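Local coordinates for DUF871 domain-containing protein (Enterococcus faecalis, PDB 2P0O) that is of unknown function in the cell but is probably a 6-phospho-N-acetylmuramidase built on a TIM barrel, at residues N161-N164 / R165-K168; P193-E196 / K197-G200. All coordinates share one frame; numbering follows the deposited sequence.

Overall arrangement
Two local contacts, both within one TIM barrel, illustrate how a helix and a loop hold their own shape by different means. Contact 1 is a pair of turns in helix 157-169, the helix of the beta-alpha-beta unit that joins strands 141-144 and 173-178. Contact 2 lies in the long loop from strand 173-178 to helix 203-212, and rests on backbone turns and a salt bridge. The centres of contact 1 and contact 2 are about 18 Å apart and their nearest atoms about 6 Å; Leu195 of contact 2 nevertheless packs on Phe160 and Thr157 of the same helix. A bound sodium ion lies about 7 Å from the side chain of Lys168 and about 12 Å from that of Leu195.

Contact 1: residues N161-N164 / R165-K168; sequences NEKN and RWLK
Lys163 and Trp166 meet on one flank of an alpha-helix, the outer helix 157-169 of a beta-alpha-beta unit in the TIM barrel. Backbone bonds of the i to i+4 kind run through both turns: Arg165 N reaches Asn161 O at 3.1 Å, Leu167 N reaches Lys163 O at 2.8 Å in an almost straight bond (N-H...O 174°), and Lys168 N reaches Asn164 O. The bond from Trp166 N to Glu162 O is weak, at 3.4 Å.

Among the apolar contacts, the aliphatic part of Lys163 runs alongside the indole, pointing the same way. Its CG stands anti to the backbone N (chi1 -174°), and a bend at chi2 brings Lys163 CD obliquely to Trp166 CE3, 3.7 Å away; a further bend at chi3 turns the chain on, with NZ coming near Trp166 CZ3. The CG of Lys163 also meets Leu167 CD1, whose side chain packs on Val174 of strand 173-178 and thus faces the barrel.

The polar ends of Asn164 and Lys168 find partners outside the helix. Asn164 OD1 is hydrogen-bonded to His145 NE2, and Lys168 NZ forms a salt bridge with Asp217. With CG beside its own backbone N (chi1 -60°), Lys168 sets that carbon 3.1 Å from Asn164 O.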
# COMPACT_ATOMS: atom_id res chain seq x y z
N ASN A 161 15.71 1.73 -4.49
CA ASN A 161 16.13 0.34 -4.65
C ASN A 161 17.55 0.17 -4.15
O ASN A 161 17.87 -0.80 -3.46
CB ASN A 161 16.09 -0.07 -6.12
CG ASN A 161 14.69 -0.38 -6.59
OD1 ASN A 161 13.75 -0.43 -5.80
ND2 ASN A 161 14.55 -0.62 -7.89
N GLU A 162 18.39 1.14 -4.50
CA GLU A 162 19.78 1.17 -4.09
C GLU A 162 19.90 1.18 -2.58
O GLU A 162 20.67 0.40 -2.01
CB GLU A 162 20.44 2.42 -4.68
CG GLU A 162 21.94 2.46 -4.62
CD GLU A 162 22.52 3.69 -5.34
OE1 GLU A 162 22.26 4.86 -4.93
OE2 GLU A 162 23.26 3.49 -6.34
N LYS A 163 19.13 2.06 -1.93
CA LYS A 163 19.15 2.21 -0.49
C LYS A 163 18.67 0.94 0.20
O LYS A 163 19.31 0.44 1.11
CB LYS A 163 18.29 3.42 -0.09
CG LYS A 163 18.31 3.82 1.39
CD LYS A 163 19.70 4.18 1.91
CE LYS A 163 20.10 5.58 1.54
NZ LYS A 163 21.50 5.78 1.99
N ASN A 164 17.54 0.41 -0.27
CA ASN A 164 16.93 -0.75 0.36
C ASN A 164 17.82 -2.00 0.32
O ASN A 164 17.90 -2.74 1.30
CB ASN A 164 15.54 -1.02 -0.25
CG ASN A 164 14.55 0.12 0.01
OD1 ASN A 164 14.77 0.98 0.88
ND2 ASN A 164 13.48 0.14 -0.76
N ARG A 165 18.47 -2.22 -0.82
CA ARG A 165 19.38 -3.37 -0.97
C ARG A 165 20.49 -3.31 0.06
O ARG A 165 20.78 -4.29 0.73
CB ARG A 165 19.96 -3.40 -2.38
CG ARG A 165 19.49 -4.60 -3.19
CD ARG A 165 20.15 -4.72 -4.60
NE ARG A 165 21.52 -4.21 -4.67
CZ ARG A 165 22.62 -4.94 -4.46
NH1 ARG A 165 22.53 -6.23 -4.17
NH2 ARG A 165 23.81 -4.36 -4.56
N TRP A 166 21.09 -2.12 0.17
CA TRP A 166 22.10 -1.81 1.18
C TRP A 166 21.55 -2.06 2.57
O TRP A 166 22.14 -2.83 3.34
CB TRP A 166 22.52 -0.35 1.02
CG TRP A 166 23.53 0.16 2.02
CD1 TRP A 166 24.86 -0.19 2.09
CD2 TRP A 166 23.31 1.14 3.05
NE1 TRP A 166 25.47 0.51 3.11
CE2 TRP A 166 24.55 1.33 3.71
CE3 TRP A 166 22.20 1.87 3.47
CZ2 TRP A 166 24.69 2.22 4.79
CZ3 TRP A 166 22.34 2.75 4.53
CH2 TRP A 166 23.57 2.91 5.18
N LEU A 167 20.42 -1.44 2.89
CA LEU A 167 19.77 -1.63 4.20
C LEU A 167 19.59 -3.11 4.52
O LEU A 167 19.97 -3.55 5.60
CB LEU A 167 18.44 -0.87 4.31
CG LEU A 167 18.51 0.67 4.27
CD1 LEU A 167 17.15 1.32 3.98
CD2 LEU A 167 19.13 1.27 5.53
N LYS A 168 19.04 -3.87 3.58
CA LYS A 168 18.79 -5.29 3.81
C LYS A 168 20.10 -6.09 3.94
O LYS A 168 20.17 -7.07 4.69
CB LYS A 168 17.92 -5.90 2.70
CG LYS A 168 16.52 -5.27 2.53
CD LYS A 168 15.55 -5.67 3.62
CE LYS A 168 15.07 -7.10 3.44
NZ LYS A 168 14.59 -7.67 4.72

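Contact 2: residues P193-E196 / K197-G200; sequences PTLE and KHRG
Glu196 and Arg199 form a side-on salt bridge across a short 3-10 turn in the loop between strand 173-178 and helix 203-212 of the TIM barrel. Arg199 NH2 meets Glu196 OE1 on its syn lone pair at 2.8 Å, while Arg199 NE meets Glu196 OE2, also at 2.8 Å and nearly straight (172°). Both oxygens lie near the guanidinium plane, although the carboxylate is turned 34° from it. Pro193 covers one face of the guanidinium, with CG centred 3.4 Å above the plane.

The backbone sets this spacing through two i to i+3 bonds, His198 N to Leu195 O and Arg199 N to Glu196 O, each 3.0 Å long. Bends at chi2 and chi3 then curl the arginine back over the turn. Away from the ion pair, Leu195 and His198 lie side by side, Leu195 CD1 approaching His198 CE1 obliquely at 3.9 Å, and both pack on Leu210 of helix 203-212.

In the outer shell, the carboxylate receives the backbone N-H groups of Gly154 and Glu152, and the guanidinium donates to the carbonyls of Tyr148 and Ala190, fixing both partners of the ion pair. A water in the imidazole plane joins His198 ND1 to Leu195 N, 2.9 Å from each.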
# COMPACT_ATOMS: atom_id res chain seq x y z
N PRO A 193 3.26 10.34 -0.09
CA PRO A 193 3.97 9.20 -0.60
C PRO A 193 5.43 9.22 -0.14
O PRO A 193 5.95 10.27 0.22
CB PRO A 193 3.93 9.43 -2.12
CG PRO A 193 4.04 10.94 -2.23
CD PRO A 193 3.26 11.48 -1.04
N THR A 194 6.08 8.07 -0.18
CA THR A 194 7.53 8.00 -0.20
C THR A 194 8.08 8.23 -1.62
O THR A 194 8.98 9.02 -1.79
CB THR A 194 8.01 6.63 0.35
OG1 THR A 194 7.67 6.54 1.73
CG2 THR A 194 9.50 6.45 0.19
N LEU A 195 7.57 7.49 -2.60
CA LEU A 195 8.10 7.55 -3.96
C LEU A 195 7.26 8.54 -4.72
O LEU A 195 6.03 8.48 -4.68
CB LEU A 195 8.03 6.19 -4.65
CG LEU A 195 9.06 5.15 -4.15
CD1 LEU A 195 8.47 3.77 -4.17
CD2 LEU A 195 10.33 5.15 -4.95
N GLU A 196 7.93 9.45 -5.41
CA GLU A 196 7.19 10.49 -6.16
C GLU A 196 6.29 9.88 -7.24
O GLU A 196 5.28 10.48 -7.56
CB GLU A 196 8.14 11.50 -6.80
CG GLU A 196 7.45 12.85 -7.25
CD GLU A 196 6.62 13.50 -6.14
OE1 GLU A 196 6.93 13.33 -4.92
OE2 GLU A 196 5.63 14.17 -6.48
N LYS A 197 6.67 8.75 -7.84
CA LYS A 197 5.82 8.14 -8.86
C LYS A 197 4.45 7.70 -8.31
O LYS A 197 3.54 7.41 -9.06
CB LYS A 197 6.54 6.95 -9.53
CG LYS A 197 6.72 5.77 -8.55
CD LYS A 197 7.28 4.52 -9.30
CE LYS A 197 7.58 3.43 -8.26
NZ LYS A 197 8.17 2.23 -8.87
N HIS A 198 4.30 7.66 -6.99
CA HIS A 198 3.03 7.31 -6.41
C HIS A 198 2.11 8.50 -6.16
O HIS A 198 0.99 8.32 -5.70
CB HIS A 198 3.23 6.51 -5.14
CG HIS A 198 3.74 5.12 -5.41
ND1 HIS A 198 4.41 4.38 -4.47
CD2 HIS A 198 3.69 4.36 -6.52
CE1 HIS A 198 4.74 3.21 -4.98
NE2 HIS A 198 4.32 3.18 -6.23
N ARG A 199 2.59 9.70 -6.48
CA ARG A 199 1.86 10.92 -6.22
C ARG A 199 0.54 10.90 -6.98
O ARG A 199 0.53 10.79 -8.21
CB ARG A 199 2.71 12.15 -6.62
CG ARG A 199 1.97 13.53 -6.52
CD ARG A 199 2.11 14.16 -5.15
NE ARG A 199 3.48 14.15 -4.63
CZ ARG A 199 3.80 14.25 -3.34
NH1 ARG A 199 2.85 14.38 -2.41
NH2 ARG A 199 5.08 14.26 -3.00
N GLY A 200 -0.55 11.01 -6.23
CA GLY A 200 -1.89 11.01 -6.81
C GLY A 200 -2.28 9.68 -7.44
O GLY A 200 -3.21 9.65 -8.25
O HOH W 1 5.29 5.74 -2.08